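Local coordinates for protein porin (Rhodobacter capsulatus, PDB 2POR) that forms channels across the outer membrane, as a homotrimer, for passive diffusion of small hydrophilic solutes up to about 0.6 kDa, at residues A[177-187]-A[199-210]. Sequence-based numbering, arbitrary orientation.
Sequences LMADMEQLELA and AYYADGELDRDF. With C8E ((hydroxyethyloxy)tri(ethyloxy)octane), chain H.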
ATOM      1  N   LEU A 177      21.591  -0.630 -30.989  1.00 25.68           N
ATOM      2  CA  LEU A 177      21.485  -1.268 -29.691  1.00 24.25           C
ATOM      3  C   LEU A 177      20.380  -2.321 -29.514  1.00 30.49           C
ATOM      4  O   LEU A 177      20.571  -3.280 -28.752  1.00 25.58           O
ATOM      5  CB  LEU A 177      21.333  -0.168 -28.677  1.00 34.03           C
ATOM      6  CG  LEU A 177      22.546   0.736 -28.524  1.00 41.02           C
ATOM      7  CD1 LEU A 177      22.225   1.806 -27.531  1.00 40.73           C
ATOM      8  CD2 LEU A 177      23.732  -0.037 -27.995  1.00 41.14           C
ATOM      9  N   MET A 178      19.229  -2.214 -30.191  1.00 27.88           N
ATOM     10  CA  MET A 178      18.123  -3.181 -30.042  1.00 24.64           C
ATOM     11  C   MET A 178      17.385  -3.160 -31.348  1.00 15.20           C
ATOM     12  O   MET A 178      17.056  -2.083 -31.830  1.00 22.04           O
ATOM     13  CB  MET A 178      17.173  -2.752 -28.907  1.00 24.97           C
ATOM     14  CG  MET A 178      16.159  -3.865 -28.634  1.00 37.40           C
ATOM     15  SD  MET A 178      14.911  -3.380 -27.405  1.00 34.16           S
ATOM     16  CE  MET A 178      13.983  -2.194 -28.360  1.00 28.69           C
ATOM     17  N   ALA A 179      17.226  -4.294 -32.004  1.00 18.97           N
ATOM     18  CA  ALA A 179      16.539  -4.384 -33.274  1.00 21.25           C
ATOM     19  C   ALA A 179      15.048  -4.100 -33.069  1.00 32.90           C
ATOM     20  O   ALA A 179      14.497  -4.329 -31.985  1.00 23.82           O
ATOM     21  CB  ALA A 179      16.622  -5.792 -33.856  1.00 19.86           C
ATOM     22  N   ASP A 180      14.382  -3.593 -34.075  1.00 25.51           N
ATOM     23  CA  ASP A 180      12.918  -3.532 -34.083  1.00 29.77           C
ATOM     24  C   ASP A 180      12.311  -4.928 -34.038  1.00 35.87           C
ATOM     25  O   ASP A 180      12.911  -5.879 -34.572  1.00 25.57           O
ATOM     26  CB  ASP A 180      12.422  -2.892 -35.335  1.00 22.82           C
ATOM     27  CG  ASP A 180      12.722  -1.427 -35.472  1.00 19.28           C
ATOM     28  OD1 ASP A 180      12.986  -0.770 -34.474  1.00 24.24           O
ATOM     29  OD2 ASP A 180      12.662  -0.943 -36.598  1.00 34.46           O
ATOM     30  N   MET A 181      11.115  -5.098 -33.459  1.00 21.42           N
ATOM     31  CA  MET A 181      10.532  -6.421 -33.338  1.00 19.55           C
ATOM     32  C   MET A 181       9.092  -6.380 -33.886  1.00 26.26           C
ATOM     33  O   MET A 181       8.478  -5.303 -33.920  1.00 23.03           O
ATOM     34  CB  MET A 181      10.503  -6.850 -31.870  1.00 20.30           C
ATOM     35  CG  MET A 181      11.843  -6.739 -31.115  1.00 22.93           C
ATOM     36  SD  MET A 181      11.932  -7.572 -29.531  1.00 27.32           S
ATOM     37  CE  MET A 181      12.379  -6.113 -28.684  1.00 22.23           C
ATOM     38  N   GLU A 182       8.537  -7.493 -34.344  1.00 23.25           N
ATOM     39  CA  GLU A 182       7.148  -7.536 -34.756  1.00 28.22           C
ATOM     40  C   GLU A 182       6.678  -8.949 -34.625  1.00 22.99           C
ATOM     41  O   GLU A 182       7.502  -9.875 -34.544  1.00 23.60           O
ATOM     42  CB  GLU A 182       6.945  -7.098 -36.174  1.00 27.70           C
ATOM     43  CG  GLU A 182       7.679  -7.938 -37.179  1.00 39.91           C
ATOM     44  CD  GLU A 182       7.222  -7.717 -38.613  1.00 49.50           C
ATOM     45  OE1 GLU A 182       7.079  -6.566 -39.045  1.00 46.27           O
ATOM     46  OE2 GLU A 182       6.998  -8.731 -39.281  1.00 81.45           O
ATOM     47  N   GLN A 183       5.356  -9.152 -34.526  1.00 23.57           N
ATOM     48  CA  GLN A 183       4.788 -10.488 -34.403  1.00 20.27           C
ATOM     49  C   GLN A 183       3.373 -10.416 -34.961  1.00 24.71           C
ATOM     50  O   GLN A 183       2.675  -9.422 -34.736  1.00 25.60           O
ATOM     51  CB  GLN A 183       4.767 -10.895 -32.937  1.00 21.67           C
ATOM     52  CG  GLN A 183       4.316 -12.301 -32.677  1.00 22.57           C
ATOM     53  CD  GLN A 183       4.511 -12.609 -31.220  1.00 34.59           C
ATOM     54  OE1 GLN A 183       5.633 -12.791 -30.812  1.00 33.27           O
ATOM     55  NE2 GLN A 183       3.561 -12.717 -30.310  1.00 26.73           N
ATOM     56  N   LEU A 184       3.006 -11.426 -35.721  1.00 25.90           N
ATOM     57  CA  LEU A 184       1.681 -11.555 -36.286  1.00 25.47           C
ATOM     58  C   LEU A 184       1.049 -12.744 -35.611  1.00 30.93           C
ATOM     59  O   LEU A 184       1.733 -13.752 -35.441  1.00 29.59           O
ATOM     60  CB  LEU A 184       1.738 -11.828 -37.764  1.00 30.36           C
ATOM     61  CG  LEU A 184       0.377 -12.104 -38.447  1.00 53.58           C
ATOM     62  CD1 LEU A 184      -0.349 -10.800 -38.845  1.00 41.36           C
ATOM     63  CD2 LEU A 184       0.639 -12.971 -39.659  1.00 61.50           C
ATOM     64  N   GLU A 185      -0.223 -12.700 -35.200  1.00 24.93           N
ATOM     65  CA  GLU A 185      -0.873 -13.831 -34.545  1.00 21.56           C
ATOM     66  C   GLU A 185      -2.190 -14.203 -35.254  1.00 20.96           C
ATOM     67  O   GLU A 185      -2.880 -13.304 -35.765  1.00 25.62           O
ATOM     68  CB  GLU A 185      -1.283 -13.537 -33.097  1.00 28.40           C
ATOM     69  CG  GLU A 185      -0.224 -13.239 -32.046  1.00 33.30           C
ATOM     70  CD  GLU A 185       0.029 -11.779 -31.731  1.00 31.54           C
ATOM     71  OE1 GLU A 185      -0.803 -10.911 -31.951  1.00 27.29           O
ATOM     72  OE2 GLU A 185       1.099 -11.499 -31.235  1.00 25.85           O
ATOM     73  N   LEU A 186      -2.514 -15.496 -35.252  1.00 24.15           N
ATOM     74  CA  LEU A 186      -3.809 -16.018 -35.682  1.00 28.00           C
ATOM     75  C   LEU A 186      -4.255 -16.773 -34.459  1.00 28.26           C
ATOM     76  O   LEU A 186      -3.464 -17.518 -33.862  1.00 29.09           O
ATOM     77  CB  LEU A 186      -3.763 -17.055 -36.798  1.00 30.48           C
ATOM     78  CG  LEU A 186      -3.123 -16.547 -38.042  1.00 49.76           C
ATOM     79  CD1 LEU A 186      -2.895 -17.721 -38.964  1.00 56.71           C
ATOM     80  CD2 LEU A 186      -3.968 -15.437 -38.625  1.00 41.46           C
ATOM     81  N   ALA A 187      -5.499 -16.586 -34.045  1.00 23.92           N
ATOM     82  CA  ALA A 187      -5.991 -17.271 -32.878  1.00 23.34           C
ATOM     83  C   ALA A 187      -7.382 -17.801 -33.221  1.00 27.75           C
ATOM     84  O   ALA A 187      -8.089 -17.227 -34.051  1.00 26.70           O
ATOM     85  CB  ALA A 187      -6.072 -16.282 -31.726  1.00 24.93           C
ATOM     86  N   ALA A 199      -6.437 -22.023 -29.531  1.00 23.92           N
ATOM     87  CA  ALA A 199      -5.223 -22.327 -30.281  1.00 29.51           C
ATOM     88  C   ALA A 199      -4.689 -21.060 -30.910  1.00 31.31           C
ATOM     89  O   ALA A 199      -5.478 -20.145 -31.197  1.00 27.54           O
ATOM     90  CB  ALA A 199      -5.495 -23.295 -31.408  1.00 29.98           C
ATOM     91  N   TYR A 200      -3.373 -20.922 -31.121  1.00 24.08           N
ATOM     92  CA  TYR A 200      -2.864 -19.725 -31.781  1.00 25.77           C
ATOM     93  C   TYR A 200      -1.595 -20.133 -32.549  1.00 19.77           C
ATOM     94  O   TYR A 200      -1.005 -21.175 -32.258  1.00 25.09           O
ATOM     95  CB  TYR A 200      -2.509 -18.615 -30.761  1.00 21.68           C
ATOM     96  CG  TYR A 200      -1.267 -18.949 -29.916  1.00 27.89           C
ATOM     97  CD1 TYR A 200      -1.342 -19.794 -28.812  1.00 23.60           C
ATOM     98  CD2 TYR A 200      -0.018 -18.436 -30.311  1.00 26.80           C
ATOM     99  CE1 TYR A 200      -0.181 -20.134 -28.111  1.00 21.78           C
ATOM    100  CE2 TYR A 200       1.141 -18.774 -29.619  1.00 21.58           C
ATOM    101  CZ  TYR A 200       1.056 -19.620 -28.527  1.00 29.96           C
ATOM    102  OH  TYR A 200       2.234 -19.953 -27.869  1.00 24.28           O
ATOM    103  N   TYR A 201      -1.179 -19.292 -33.456  1.00 22.60           N
ATOM    104  CA  TYR A 201       0.067 -19.454 -34.132  1.00 24.74           C
ATOM    105  C   TYR A 201       0.601 -18.029 -34.195  1.00 26.88           C
ATOM    106  O   TYR A 201      -0.145 -17.088 -34.497  1.00 24.56           O
ATOM    107  CB  TYR A 201      -0.199 -20.039 -35.514  1.00 25.19           C
ATOM    108  CG  TYR A 201       1.065 -19.976 -36.353  1.00 34.01           C
ATOM    109  CD1 TYR A 201       2.010 -20.966 -36.172  1.00 36.14           C
ATOM    110  CD2 TYR A 201       1.255 -18.921 -37.241  1.00 34.68           C
ATOM    111  CE1 TYR A 201       3.177 -20.904 -36.890  1.00 36.17           C
ATOM    112  CE2 TYR A 201       2.427 -18.855 -37.958  1.00 35.36           C
ATOM    113  CZ  TYR A 201       3.371 -19.856 -37.769  1.00 36.59           C
ATOM    114  OH  TYR A 201       4.557 -19.816 -38.482  1.00 56.03           O
ATOM    115  N   ALA A 202       1.902 -17.834 -33.941  1.00 27.52           N
ATOM    116  CA  ALA A 202       2.515 -16.503 -33.982  1.00 25.10           C
ATOM    117  C   ALA A 202       3.846 -16.627 -34.733  1.00 25.08           C
ATOM    118  O   ALA A 202       4.540 -17.636 -34.619  1.00 25.54           O
ATOM    119  CB  ALA A 202       2.837 -15.955 -32.568  1.00 22.21           C
ATOM    120  N   ASP A 203       4.215 -15.600 -35.452  1.00 24.00           N
ATOM    121  CA  ASP A 203       5.402 -15.621 -36.259  1.00 28.68           C
ATOM    122  C   ASP A 203       5.966 -14.211 -36.318  1.00 29.57           C
ATOM    123  O   ASP A 203       5.190 -13.246 -36.453  1.00 32.82           O
ATOM    124  CB  ASP A 203       4.978 -16.138 -37.638  1.00 37.41           C
ATOM    125  CG  ASP A 203       6.128 -16.318 -38.586  1.00 48.02           C
ATOM    126  OD1 ASP A 203       6.816 -17.335 -38.526  1.00 75.41           O
ATOM    127  OD2 ASP A 203       6.347 -15.414 -39.374  1.00 67.85           O
ATOM    128  N   GLY A 204       7.287 -14.004 -36.237  1.00 32.61           N
ATOM    129  CA  GLY A 204       7.803 -12.653 -36.406  1.00 28.05           C
ATOM    130  C   GLY A 204       9.305 -12.605 -36.212  1.00 28.93           C
ATOM    131  O   GLY A 204      10.017 -13.576 -36.525  1.00 27.42           O
ATOM    132  N   GLU A 205       9.781 -11.499 -35.658  1.00 23.03           N
ATOM    133  CA  GLU A 205      11.195 -11.416 -35.358  1.00 27.54           C
ATOM    134  C   GLU A 205      11.416 -10.615 -34.107  1.00 28.34           C
ATOM    135  O   GLU A 205      10.658  -9.703 -33.779  1.00 25.57           O
ATOM    136  CB  GLU A 205      11.976 -10.787 -36.500  1.00 27.61           C
ATOM    137  CG  GLU A 205      11.637  -9.364 -36.820  1.00 43.67           C
ATOM    138  CD  GLU A 205      12.306  -8.834 -38.086  1.00 51.38           C
ATOM    139  OE1 GLU A 205      12.389  -9.580 -39.070  1.00 51.17           O
ATOM    140  OE2 GLU A 205      12.712  -7.662 -38.069  1.00 66.67           O
ATOM    141  N   LEU A 206      12.468 -11.018 -33.404  1.00 21.41           N
ATOM    142  CA  LEU A 206      12.824 -10.488 -32.106  1.00 19.79           C
ATOM    143  C   LEU A 206      14.246  -9.938 -32.127  1.00 33.84           C
ATOM    144  O   LEU A 206      15.037 -10.343 -32.978  1.00 26.21           O
ATOM    145  CB  LEU A 206      12.766 -11.580 -31.071  1.00 20.83           C
ATOM    146  CG  LEU A 206      11.423 -12.234 -30.776  1.00 25.89           C
ATOM    147  CD1 LEU A 206      11.616 -13.297 -29.707  1.00 25.84           C
ATOM    148  CD2 LEU A 206      10.423 -11.150 -30.347  1.00 21.85           C
ATOM    149  N   ASP A 207      14.594  -9.018 -31.224  1.00 24.31           N
ATOM    150  CA  ASP A 207      15.954  -8.568 -31.044  1.00 26.55           C
ATOM    151  C   ASP A 207      16.724  -9.797 -30.561  1.00 29.31           C
ATOM    152  O   ASP A 207      16.249 -10.563 -29.708  1.00 22.97           O
ATOM    153  CB  ASP A 207      16.001  -7.487 -29.997  1.00 22.03           C
ATOM    154  CG  ASP A 207      17.428  -7.149 -29.576  1.00 23.24           C
ATOM    155  OD1 ASP A 207      18.131  -6.535 -30.381  1.00 24.98           O
ATOM    156  OD2 ASP A 207      17.820  -7.515 -28.470  1.00 24.03           O
ATOM    157  N   ARG A 208      17.953  -9.958 -31.071  1.00 26.76           N
ATOM    158  CA  ARG A 208      18.821 -11.078 -30.715  1.00 22.68           C
ATOM    159  C   ARG A 208      19.033 -11.228 -29.235  1.00 17.48           C
ATOM    160  O   ARG A 208      18.816 -12.309 -28.684  1.00 22.76           O
ATOM    161  CB  ARG A 208      20.222 -10.935 -31.356  1.00 24.59           C
ATOM    162  CG  ARG A 208      21.217 -12.066 -31.004  1.00 26.44           C
ATOM    163  CD  ARG A 208      22.650 -11.628 -31.360  1.00 20.80           C
ATOM    164  NE  ARG A 208      23.097 -10.549 -30.491  1.00 20.58           N
ATOM    165  CZ  ARG A 208      23.547  -9.403 -31.004  1.00 17.56           C
ATOM    166  NH1 ARG A 208      23.635  -9.185 -32.316  1.00 22.76           N
ATOM    167  NH2 ARG A 208      23.878  -8.434 -30.171  1.00 19.37           N
ATOM    168  N   ASP A 209      19.485 -10.160 -28.578  1.00 16.79           N
ATOM    169  CA  ASP A 209      19.791 -10.316 -27.181  1.00 17.98           C
ATOM    170  C   ASP A 209      18.537 -10.413 -26.304  1.00 25.82           C
ATOM    171  O   ASP A 209      18.567 -11.083 -25.277  1.00 23.17           O
ATOM    172  CB  ASP A 209      20.692  -9.154 -26.770  1.00 24.37           C
ATOM    173  CG  ASP A 209      22.102  -9.253 -27.404  1.00 28.77           C
ATOM    174  OD1 ASP A 209      22.554 -10.339 -27.758  1.00 22.89           O
ATOM    175  OD2 ASP A 209      22.727  -8.217 -27.548  1.00 27.21           O
ATOM    176  N   PHE A 210      17.414  -9.835 -26.705  1.00 24.91           N
ATOM    177  CA  PHE A 210      16.136 -10.035 -25.997  1.00 27.45           C
ATOM    178  C   PHE A 210      15.757 -11.541 -26.104  1.00 21.30           C
ATOM    179  O   PHE A 210      15.463 -12.208 -25.090  1.00 22.41           O
ATOM    180  CB  PHE A 210      15.122  -9.063 -26.673  1.00 24.74           C
ATOM    181  CG  PHE A 210      13.654  -9.204 -26.286  1.00 36.77           C
ATOM    182  CD1 PHE A 210      12.847 -10.125 -26.942  1.00 36.73           C
ATOM    183  CD2 PHE A 210      13.128  -8.422 -25.278  1.00 48.62           C
ATOM    184  CE1 PHE A 210      11.517 -10.266 -26.589  1.00 42.01           C
ATOM    185  CE2 PHE A 210      11.792  -8.565 -24.929  1.00 38.96           C
ATOM    186  CZ  PHE A 210      10.994  -9.484 -25.582  1.00 34.54           C
TER
HETATM  187  C1  C8E H 548      -4.842 -20.619 -36.207  0.66 38.33           C
HETATM  188  C2  C8E H 548      -4.499 -21.651 -35.136  0.66 39.82           C
HETATM  189  C3  C8E H 548      -3.500 -22.699 -35.599  0.66 42.86           C
HETATM  190  C4  C8E H 548      -2.910 -23.470 -34.394  0.66 46.04           C
HETATM  191  C5  C8E H 548      -2.064 -24.686 -34.795  0.66 48.47           C
HETATM  192  C6  C8E H 548      -1.159 -25.299 -33.719  0.66 49.60           C
HETATM  193  C7  C8E H 548      -1.854 -26.008 -32.570  0.66 50.98           C
HETATM  194  C8  C8E H 548      -1.027 -27.221 -32.132  0.66 53.35           C
HETATM  195  O9  C8E H 548       0.321 -27.106 -31.630  0.66 56.73           O
HETATM  196  C10 C8E H 548       0.530 -27.788 -30.371  0.66 60.75           C
HETATM  197  C11 C8E H 548       1.907 -28.331 -29.904  0.66 64.78           C
HETATM  198  O12 C8E H 548       2.621 -29.383 -30.579  0.66 68.03           O
HETATM  199  C13 C8E H 548       2.353 -30.701 -30.076  0.66 70.92           C
HETATM  200  C14 C8E H 548       3.537 -31.655 -29.827  0.66 73.54           C
HETATM  201  O15 C8E H 548       4.420 -31.540 -28.694  0.66 75.50           O
HETATM  202  C16 C8E H 548       4.470 -32.765 -27.920  0.66 77.12           C
HETATM  203  C17 C8E H 548       5.365 -33.017 -26.666  0.66 78.17           C
HETATM  204  O18 C8E H 548       5.147 -32.416 -25.360  0.66 78.30           O
HETATM  205  C19 C8E H 548       4.701 -33.307 -24.328  0.66 78.18           C
HETATM  206  C20 C8E H 548       3.245 -33.226 -23.895  0.66 78.11           C
HETATM  207  O21 C8E H 548       2.968 -34.105 -22.809  0.66 79.53           O
HETATM  208  O   HOH W   1      19.337  -5.655 -27.310  1.00 33.68           O
HETATM  209  O   HOH W   2      22.667  -5.592 -28.596  1.00 42.38           O
HETATM  210  O   HOH W   3      14.574  -5.582 -37.106  1.00 49.33           O
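Asp207 and Met181 meet where the loop leading into strand 181-192 lies beside the start of helix 208-214. The carboxylate of Asp207 divides its two oxygens: OD1 accepts from Ala179 N at 2.9 Å in a nearly straight bond (164°), met on the anti side but well out of the carboxylate plane, while OD2 accepts from Phe210 N, a capping bond that makes Asp207 the N-cap of the helix. A chi1 of 169°, which sets CG opposite the backbone N, carries the Asp207 carboxylate to that loop, where the Met178 side chain crosses it at about a right angle, Met178 CG lying 3.6 Å from Asp207 CG. A water donates to both Asp207 OD2 and Leu177 O. Replacing Asp207 by alanine would remove both acceptors and is likely to leave Ala179 N without its mate and the first helical turn without its side-chain cap. Next along, Met181 lies over one face of the Phe210 ring, SD 4.0 Å from the centroid and shifted toward the rim, a Met-aromatic contact; the same sulfur receives a weak bond from Asp207 N. These groups lie at the open end of a beta hairpin, strands 181-192 and 195-207, of the 16-stranded antiparallel porin barrel. Along it, Glu182, Leu184 and Leu186 form hydrogen-bonded pairs with Glu205, Asp203 and Tyr201. On the face bearing Gln183 and Glu185, Gln183 NE2 donates to Glu185 OE2 and Pro103 O. Gln183 CG rests 3.9 Å from Ala202 CB; Glu185 OE1 is hydrogen-bonded to Ser79 OG.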